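Local coordinates for ABC transporter substrate-binding protein (Vibrio cholerae, PDB 3LKV) that probably serves as the periplasmic substrate-binding component of an ABC transporter and holds a phenylalanine between its two lobes in this crystal, at residues 17-22 against 204-209; 226-231 against 236-241. All coordinates share one frame; numbering follows the deposited sequence.

Contact 1: 17-22 against 204-209; sequences VEHPAL and TVASAI. With PHE (phenylalanine), chain B.
His19 places its CG between the backbone N and the carbonyl carbon (chi1 63°), and chi2 of 82° turns the ring so that one flat side meets Ala206. The methyl of Ala206 sits over the middle of the imidazole. Its CB lies 3.4 Å from the centroid of the His19 ring and only 4° off the ring normal. This is a CH-pi contact, with all five ring atoms at similar range. The opposite face of the imidazole is covered by Leu22 CG, 3.2 Å above the plane and displaced toward the rim. The ring is thus held between Leu22 of helix 20-35 and Ala206 of helix 203-207. Its rotation is further fixed by a hydrogen bond from NE2 to OD1 of Asn203, whose ND2 also binds the phenylalanine ligand.

In sequence family and topology the protein is a periplasmic binding protein of two alpha/beta lobes. Residues 17-22 follow strand 9-15 of one sheet, and 204-209 follow strand 196-199 of the other. The contact therefore bridges the cleft where the ligand lies, with His19 in the N-cap position of helix 20-35. The ligand ring completes the cluster. Its CE1 is 3.5 Å from His19 CE1 and 3.9 Å from Ala206 CB. Ala21 CB approaches the ligand CE2 at 3.5 Å, and Leu22 CD2 reaches the ligand CD2 at 3.9 Å. Where both residues are partly exposed, Val17 CG1 touches Ser207 CB loosely at 4.4 Å.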
ATOM      1  N   VAL A  17      -6.913  15.906   2.217  1.00 21.12           N
ATOM      2  CA  VAL A  17      -5.505  16.163   1.957  1.00 20.64           C
ATOM      3  C   VAL A  17      -4.716  15.133   2.732  1.00 22.00           C
ATOM      4  O   VAL A  17      -5.204  14.563   3.722  1.00 21.71           O
ATOM      5  CB  VAL A  17      -5.093  17.633   2.326  1.00 21.72           C
ATOM      6  CG1 VAL A  17      -4.971  17.815   3.837  1.00 19.11           C
ATOM      7  CG2 VAL A  17      -3.737  18.028   1.647  1.00 19.12           C
ATOM      8  N   GLU A  18      -3.497  14.847   2.276  1.00 23.58           N
ATOM      9  CA  GLU A  18      -2.550  14.017   3.083  1.00 23.65           C
ATOM     10  C   GLU A  18      -1.840  14.869   4.122  1.00 23.39           C
ATOM     11  O   GLU A  18      -1.022  15.679   3.789  1.00 21.61           O
ATOM     12  CB  GLU A  18      -1.547  13.320   2.157  1.00 24.56           C
ATOM     13  CG  GLU A  18      -2.345  12.352   1.271  1.00 26.48           C
ATOM     14  CD  GLU A  18      -1.555  11.579   0.227  1.00 31.47           C
ATOM     15  OE1 GLU A  18      -0.370  11.852   0.009  1.00 35.31           O
ATOM     16  OE2 GLU A  18      -2.161  10.660  -0.394  1.00 35.58           O
ATOM     17  N   HIS A  19      -2.266  14.758   5.379  1.00 23.33           N
ATOM     18  CA  HIS A  19      -1.456  15.188   6.511  1.00 22.31           C
ATOM     19  C   HIS A  19      -1.447  14.064   7.536  1.00 22.37           C
ATOM     20  O   HIS A  19      -2.301  13.190   7.488  1.00 21.87           O
ATOM     21  CB  HIS A  19      -1.896  16.565   7.080  1.00 22.20           C
ATOM     22  CG  HIS A  19      -3.287  16.640   7.647  1.00 21.37           C
ATOM     23  ND1 HIS A  19      -3.596  16.220   8.920  1.00 19.80           N
ATOM     24  CD2 HIS A  19      -4.418  17.206   7.164  1.00 21.27           C
ATOM     25  CE1 HIS A  19      -4.870  16.472   9.174  1.00 20.24           C
ATOM     26  NE2 HIS A  19      -5.393  17.074   8.127  1.00 18.68           N
ATOM     27  N   PRO A  20      -0.436  14.040   8.422  1.00 22.54           N
ATOM     28  CA  PRO A  20      -0.235  12.807   9.186  1.00 22.55           C
ATOM     29  C   PRO A  20      -1.439  12.277   9.956  1.00 22.94           C
ATOM     30  O   PRO A  20      -1.657  11.066   9.943  1.00 21.39           O
ATOM     31  CB  PRO A  20       0.914  13.180  10.146  1.00 24.09           C
ATOM     32  CG  PRO A  20       1.784  14.166   9.351  1.00 20.93           C
ATOM     33  CD  PRO A  20       0.765  14.922   8.446  1.00 22.47           C
ATOM     34  N   ALA A  21      -2.245  13.148  10.585  1.00 22.18           N
ATOM     35  CA  ALA A  21      -3.416  12.642  11.324  1.00 21.70           C
ATOM     36  C   ALA A  21      -4.378  11.873  10.410  1.00 22.00           C
ATOM     37  O   ALA A  21      -4.925  10.804  10.773  1.00 21.69           O
ATOM     38  CB  ALA A  21      -4.161  13.728  12.053  1.00 20.49           C
ATOM     39  N   LEU A  22      -4.615  12.408   9.228  1.00 21.98           N
ATOM     40  CA  LEU A  22      -5.587  11.744   8.345  1.00 21.55           C
ATOM     41  C   LEU A  22      -5.020  10.485   7.737  1.00 21.94           C
ATOM     42  O   LEU A  22      -5.767   9.508   7.532  1.00 21.42           O
ATOM     43  CB  LEU A  22      -6.063  12.662   7.258  1.00 21.51           C
ATOM     44  CG  LEU A  22      -6.697  13.967   7.772  1.00 19.94           C
ATOM     45  CD1 LEU A  22      -7.212  14.696   6.599  1.00 15.10           C
ATOM     46  CD2 LEU A  22      -7.798  13.710   8.777  1.00 17.84           C
ATOM     47  N   THR A 204      -6.228  22.931   6.774  1.00 23.03           N
ATOM     48  CA  THR A 204      -5.372  23.939   6.182  1.00 23.25           C
ATOM     49  C   THR A 204      -4.204  24.230   7.096  1.00 23.23           C
ATOM     50  O   THR A 204      -3.064  24.274   6.647  1.00 24.93           O
ATOM     51  CB  THR A 204      -6.121  25.255   5.952  1.00 24.49           C
ATOM     52  OG1 THR A 204      -7.384  24.998   5.290  1.00 23.21           O
ATOM     53  CG2 THR A 204      -5.261  26.211   5.097  1.00 20.81           C
ATOM     54  N   VAL A 205      -4.469  24.424   8.374  1.00 23.29           N
ATOM     55  CA  VAL A 205      -3.378  24.539   9.364  1.00 23.85           C
ATOM     56  C   VAL A 205      -2.508  23.289   9.397  1.00 23.64           C
ATOM     57  O   VAL A 205      -1.292  23.384   9.272  1.00 22.81           O
ATOM     58  CB  VAL A 205      -3.899  24.856  10.798  1.00 24.45           C
ATOM     59  CG1 VAL A 205      -2.741  24.810  11.855  1.00 24.98           C
ATOM     60  CG2 VAL A 205      -4.554  26.252  10.828  1.00 24.05           C
ATOM     61  N   ALA A 206      -3.137  22.111   9.519  1.00 24.27           N
ATOM     62  CA  ALA A 206      -2.393  20.854   9.583  1.00 24.14           C
ATOM     63  C   ALA A 206      -1.458  20.721   8.378  1.00 24.11           C
ATOM     64  O   ALA A 206      -0.341  20.301   8.519  1.00 26.68           O
ATOM     65  CB  ALA A 206      -3.339  19.615   9.701  1.00 23.45           C
ATOM     66  N   SER A 207      -1.875  21.114   7.202  1.00 24.74           N
ATOM     67  CA  SER A 207      -1.052  20.892   6.029  1.00 26.07           C
ATOM     68  C   SER A 207       0.061  21.941   5.888  1.00 26.39           C
ATOM     69  O   SER A 207       0.925  21.816   5.046  1.00 27.67           O
ATOM     70  CB  SER A 207      -1.955  20.865   4.789  1.00 26.54           C
ATOM     71  OG  SER A 207      -2.312  22.211   4.459  1.00 34.27           O
ATOM     72  N   ALA A 208       0.045  22.976   6.713  1.00 26.20           N
ATOM     73  CA  ALA A 208       1.032  24.024   6.680  1.00 25.83           C
ATOM     74  C   ALA A 208       1.655  24.241   8.058  1.00 25.56           C
ATOM     75  O   ALA A 208       2.153  25.312   8.333  1.00 25.19           O
ATOM     76  CB  ALA A 208       0.380  25.320   6.194  1.00 25.63           C
ATOM     77  N   ILE A 209       1.627  23.234   8.914  1.00 24.98           N
ATOM     78  CA  ILE A 209       2.043  23.399  10.294  1.00 25.27           C
ATOM     79  C   ILE A 209       3.530  23.806  10.367  1.00 26.57           C
ATOM     80  O   ILE A 209       3.912  24.623  11.204  1.00 26.99           O
ATOM     81  CB  ILE A 209       1.729  22.113  11.122  1.00 25.26           C
ATOM     82  CG1 ILE A 209       1.944  22.328  12.615  1.00 23.96           C
ATOM     83  CG2 ILE A 209       2.568  20.897  10.650  1.00 23.75           C
ATOM     84  CD1 ILE A 209       0.941  23.214  13.277  1.00 27.41           C
TER
HETATM   85  N   PHE B 601     -11.337  16.939  12.409  1.00 25.13           N
HETATM   86  CA  PHE B 601     -10.840  17.549  11.111  1.00 25.84           C
HETATM   87  C   PHE B 601     -12.051  17.738  10.157  1.00 26.17           C
HETATM   88  O   PHE B 601     -13.204  17.739  10.679  1.00 26.52           O
HETATM   89  CB  PHE B 601      -9.706  16.725  10.483  1.00 24.95           C
HETATM   90  CG  PHE B 601      -8.361  16.925  11.176  1.00 29.64           C
HETATM   91  CD1 PHE B 601      -7.647  18.125  11.013  1.00 31.16           C
HETATM   92  CD2 PHE B 601      -7.827  15.952  11.993  1.00 29.40           C
HETATM   93  CE1 PHE B 601      -6.465  18.331  11.649  1.00 34.33           C
HETATM   94  CE2 PHE B 601      -6.637  16.145  12.626  1.00 29.61           C
HETATM   95  CZ  PHE B 601      -5.939  17.325  12.480  1.00 31.20           C
HETATM   96  OXT PHE B 601     -11.944  17.921   8.924  1.00 26.45           O

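Contact 2: 226-231 against 236-241; sequences AATSYV and IASLGF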
ATOM      1  N   ALA A 226      -3.503  20.978  18.993  1.00 23.84           N
ATOM      2  CA  ALA A 226      -4.705  20.165  19.277  1.00 23.36           C
ATOM      3  C   ALA A 226      -4.499  18.732  18.769  1.00 23.27           C
ATOM      4  O   ALA A 226      -5.349  17.846  18.960  1.00 25.26           O
ATOM      5  CB  ALA A 226      -5.937  20.845  18.640  1.00 23.31           C
ATOM      6  N   ALA A 227      -3.374  18.514  18.105  1.00 22.13           N
ATOM      7  CA  ALA A 227      -3.040  17.213  17.522  1.00 22.94           C
ATOM      8  C   ALA A 227      -1.587  16.905  17.830  1.00 22.39           C
ATOM      9  O   ALA A 227      -0.739  17.782  17.752  1.00 23.49           O
ATOM     10  CB  ALA A 227      -3.250  17.223  15.988  1.00 21.25           C
ATOM     11  N   THR A 228      -1.312  15.646  18.086  1.00 23.58           N
ATOM     12  CA  THR A 228       0.046  15.116  18.339  1.00 24.28           C
ATOM     13  C   THR A 228       0.994  15.342  17.177  1.00 24.04           C
ATOM     14  O   THR A 228       2.175  15.640  17.382  1.00 24.46           O
ATOM     15  CB  THR A 228      -0.043  13.628  18.605  1.00 24.75           C
ATOM     16  OG1 THR A 228      -0.955  13.433  19.675  1.00 27.46           O
ATOM     17  CG2 THR A 228       1.303  13.012  18.959  1.00 24.05           C
ATOM     18  N   SER A 229       0.486  15.216  15.957  1.00 23.76           N
ATOM     19  CA  SER A 229       1.299  15.490  14.783  1.00 24.52           C
ATOM     20  C   SER A 229       1.879  16.920  14.886  1.00 24.81           C
ATOM     21  O   SER A 229       2.950  17.196  14.370  1.00 23.15           O
ATOM     22  CB  SER A 229       0.499  15.293  13.487  1.00 25.28           C
ATOM     23  OG  SER A 229      -0.736  16.044  13.505  1.00 28.42           O
ATOM     24  N   TYR A 230       1.204  17.826  15.576  1.00 24.93           N
ATOM     25  CA  TYR A 230       1.758  19.177  15.652  1.00 25.95           C
ATOM     26  C   TYR A 230       2.985  19.275  16.593  1.00 26.94           C
ATOM     27  O   TYR A 230       3.903  20.045  16.310  1.00 27.44           O
ATOM     28  CB  TYR A 230       0.711  20.183  16.065  1.00 25.15           C
ATOM     29  CG  TYR A 230      -0.524  20.268  15.190  1.00 24.47           C
ATOM     30  CD1 TYR A 230      -0.544  19.795  13.902  1.00 20.41           C
ATOM     31  CD2 TYR A 230      -1.646  20.924  15.654  1.00 24.89           C
ATOM     32  CE1 TYR A 230      -1.670  19.892  13.130  1.00 24.17           C
ATOM     33  CE2 TYR A 230      -2.773  21.067  14.886  1.00 23.04           C
ATOM     34  CZ  TYR A 230      -2.794  20.536  13.634  1.00 25.70           C
ATOM     35  OH  TYR A 230      -3.936  20.694  12.904  1.00 22.76           O
ATOM     36  N   VAL A 231       3.004  18.483  17.669  1.00 28.81           N
ATOM     37  CA  VAL A 231       4.093  18.491  18.648  1.00 29.72           C
ATOM     38  C   VAL A 231       5.321  17.901  17.976  1.00 30.57           C
ATOM     39  O   VAL A 231       6.448  18.415  18.134  1.00 29.91           O
ATOM     40  CB  VAL A 231       3.723  17.758  19.971  1.00 29.82           C
ATOM     41  CG1 VAL A 231       3.619  16.258  19.767  1.00 32.25           C
ATOM     42  CG2 VAL A 231       4.762  17.970  21.014  1.00 31.87           C
ATOM     43  N   ILE A 236       5.065  23.176  21.422  1.00 26.60           N
ATOM     44  CA  ILE A 236       5.609  22.788  22.735  1.00 26.87           C
ATOM     45  C   ILE A 236       4.846  21.675  23.471  1.00 26.43           C
ATOM     46  O   ILE A 236       5.425  20.911  24.240  1.00 26.12           O
ATOM     47  CB  ILE A 236       5.776  23.997  23.644  1.00 26.88           C
ATOM     48  CG1 ILE A 236       4.446  24.643  23.996  1.00 26.83           C
ATOM     49  CG2 ILE A 236       6.700  24.984  22.968  1.00 28.39           C
ATOM     50  CD1 ILE A 236       4.612  25.785  25.008  1.00 28.09           C
ATOM     51  N   ALA A 237       3.557  21.560  23.201  1.00 25.48           N
ATOM     52  CA  ALA A 237       2.737  20.617  23.886  1.00 24.83           C
ATOM     53  C   ALA A 237       1.543  20.349  23.005  1.00 24.83           C
ATOM     54  O   ALA A 237       1.196  21.185  22.151  1.00 25.17           O
ATOM     55  CB  ALA A 237       2.291  21.182  25.196  1.00 23.34           C
ATOM     56  N   SER A 238       0.880  19.223  23.227  1.00 24.76           N
ATOM     57  CA  SER A 238      -0.385  18.955  22.549  1.00 25.34           C
ATOM     58  C   SER A 238      -1.259  18.053  23.357  1.00 25.55           C
ATOM     59  O   SER A 238      -0.763  17.284  24.195  1.00 26.79           O
ATOM     60  CB  SER A 238      -0.121  18.321  21.188  1.00 25.67           C
ATOM     61  OG  SER A 238       0.527  17.071  21.354  1.00 27.88           O
ATOM     62  N   LEU A 239      -2.560  18.097  23.099  1.00 25.69           N
ATOM     63  CA  LEU A 239      -3.472  17.164  23.755  1.00 26.19           C
ATOM     64  C   LEU A 239      -4.450  16.591  22.730  1.00 26.93           C
ATOM     65  O   LEU A 239      -5.619  16.977  22.668  1.00 27.64           O
ATOM     66  CB  LEU A 239      -4.195  17.845  24.926  1.00 25.65           C
ATOM     67  CG  LEU A 239      -5.086  16.964  25.786  1.00 28.04           C
ATOM     68  CD1 LEU A 239      -4.207  15.950  26.526  1.00 26.07           C
ATOM     69  CD2 LEU A 239      -5.933  17.799  26.761  1.00 30.13           C
ATOM     70  N   GLY A 240      -3.961  15.674  21.917  1.00 27.14           N
ATOM     71  CA  GLY A 240      -4.734  15.204  20.766  1.00 27.28           C
ATOM     72  C   GLY A 240      -5.201  13.771  20.893  1.00 26.97           C
ATOM     73  O   GLY A 240      -4.759  13.027  21.775  1.00 27.12           O
ATOM     74  N   PHE A 241      -6.079  13.373  19.988  1.00 26.28           N
ATOM     75  CA  PHE A 241      -6.537  11.976  19.928  1.00 25.95           C
ATOM     76  C   PHE A 241      -5.517  11.131  19.205  1.00 25.48           C
ATOM     77  O   PHE A 241      -4.560  11.636  18.591  1.00 24.91           O
ATOM     78  CB  PHE A 241      -7.871  11.876  19.180  1.00 26.09           C
ATOM     79  CG  PHE A 241      -8.973  12.633  19.834  1.00 26.60           C
ATOM     80  CD1 PHE A 241      -9.447  12.234  21.055  1.00 25.76           C
ATOM     81  CD2 PHE A 241      -9.507  13.772  19.249  1.00 23.45           C
ATOM     82  CE1 PHE A 241     -10.463  12.979  21.706  1.00 28.64           C
ATOM     83  CE2 PHE A 241     -10.509  14.468  19.872  1.00 25.72           C
ATOM     84  CZ  PHE A 241     -10.984  14.082  21.117  1.00 25.96           C
TER
HETATM   85  O   HOH W   1      -6.756  15.581  18.064  1.00 28.04           O
HETATM   86  O   HOH W   2      -3.665  13.962  17.558  1.00 22.90           O
HETATM   87  O   HOH W   3      -1.175  14.932  21.710  1.00 23.14           O
HETATM   88  O   HOH W   4      -2.099  10.828  19.765  1.00 29.81           O
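The CA atoms come nearest at Ala227 and Gly240, with Ala227 CA 4.2 Å from Gly240 CA. Gly240 has no side chain to hold the strand off, and Ala226 O comes to 3.3 Å from Gly240 CA. Two residues earlier in the strand, Ser238 also faces segment 226-231. Its CB rests 3.5 Å from Ala227 O. With chi1 at 63°, its OG stands between the backbone N and the carbonyl carbon and lies alongside Val231, 3.5 Å from Val231 CB. Here the hydroxyl meets an aliphatic branch point. The polar partner of Ser238 OG here is water 3.

Four waters join the two segments where direct bonds are lacking. Water 3 sits between Thr228 OG1, Ser238 OG and Gly240 N, and accepts from Gly240 N at 2.9 Å. Water 2 accepts from Thr228 N and donates to Phe241 O at 2.7 Å. Water 4 bonds Thr228 OG1 and also donates to Phe241 O, so this carbonyl receives two water bonds. Water 1 donates to Ala226 O at 2.8 Å and accepts from Phe241 N. Thr228 keeps OG1 beside its backbone N (chi1 -55°), where the hydroxyl can bond both water 3 and water 4. At the start of the short helix, Tyr230 N bonds Ala227 O at 2.9 Å.

The segments belong to a beta-alpha-beta unit of strand 223-225, helix 228-232 and strand 237-240. Strand 237-240 runs parallel to 223-225 and antiparallel to 275-278. Val277 of that last strand touches both Val231 and Ser238. Ala237 and Leu239 turn away from segment 226-231 and pack on Ile136 and Leu132 of helix 126-136.

In the fold
Contact 1 spans the cleft between the lobes, whereas contact 2 lies within the second lobe. Their centres are 13 Å apart, and Tyr230 links them. Tyr230 OH packs 3.4 Å from Ala206 CB, and its CD1 lies 3.8 Å from Ile209 CG1. The same hydroxyl is hydrogen-bonded to Leu200 O. The other lobe also reaches helix 228-232, with Pro20 CB 4.0 Å from Ser229 CB. Both contacts border the phenylalanine. Contact 1 gives His19, Ala21, Leu22 and Ala206 to the pocket, and contact 2 gives Tyr230. Ala227 CB also comes near, 4.4 Å from the ligand CZ.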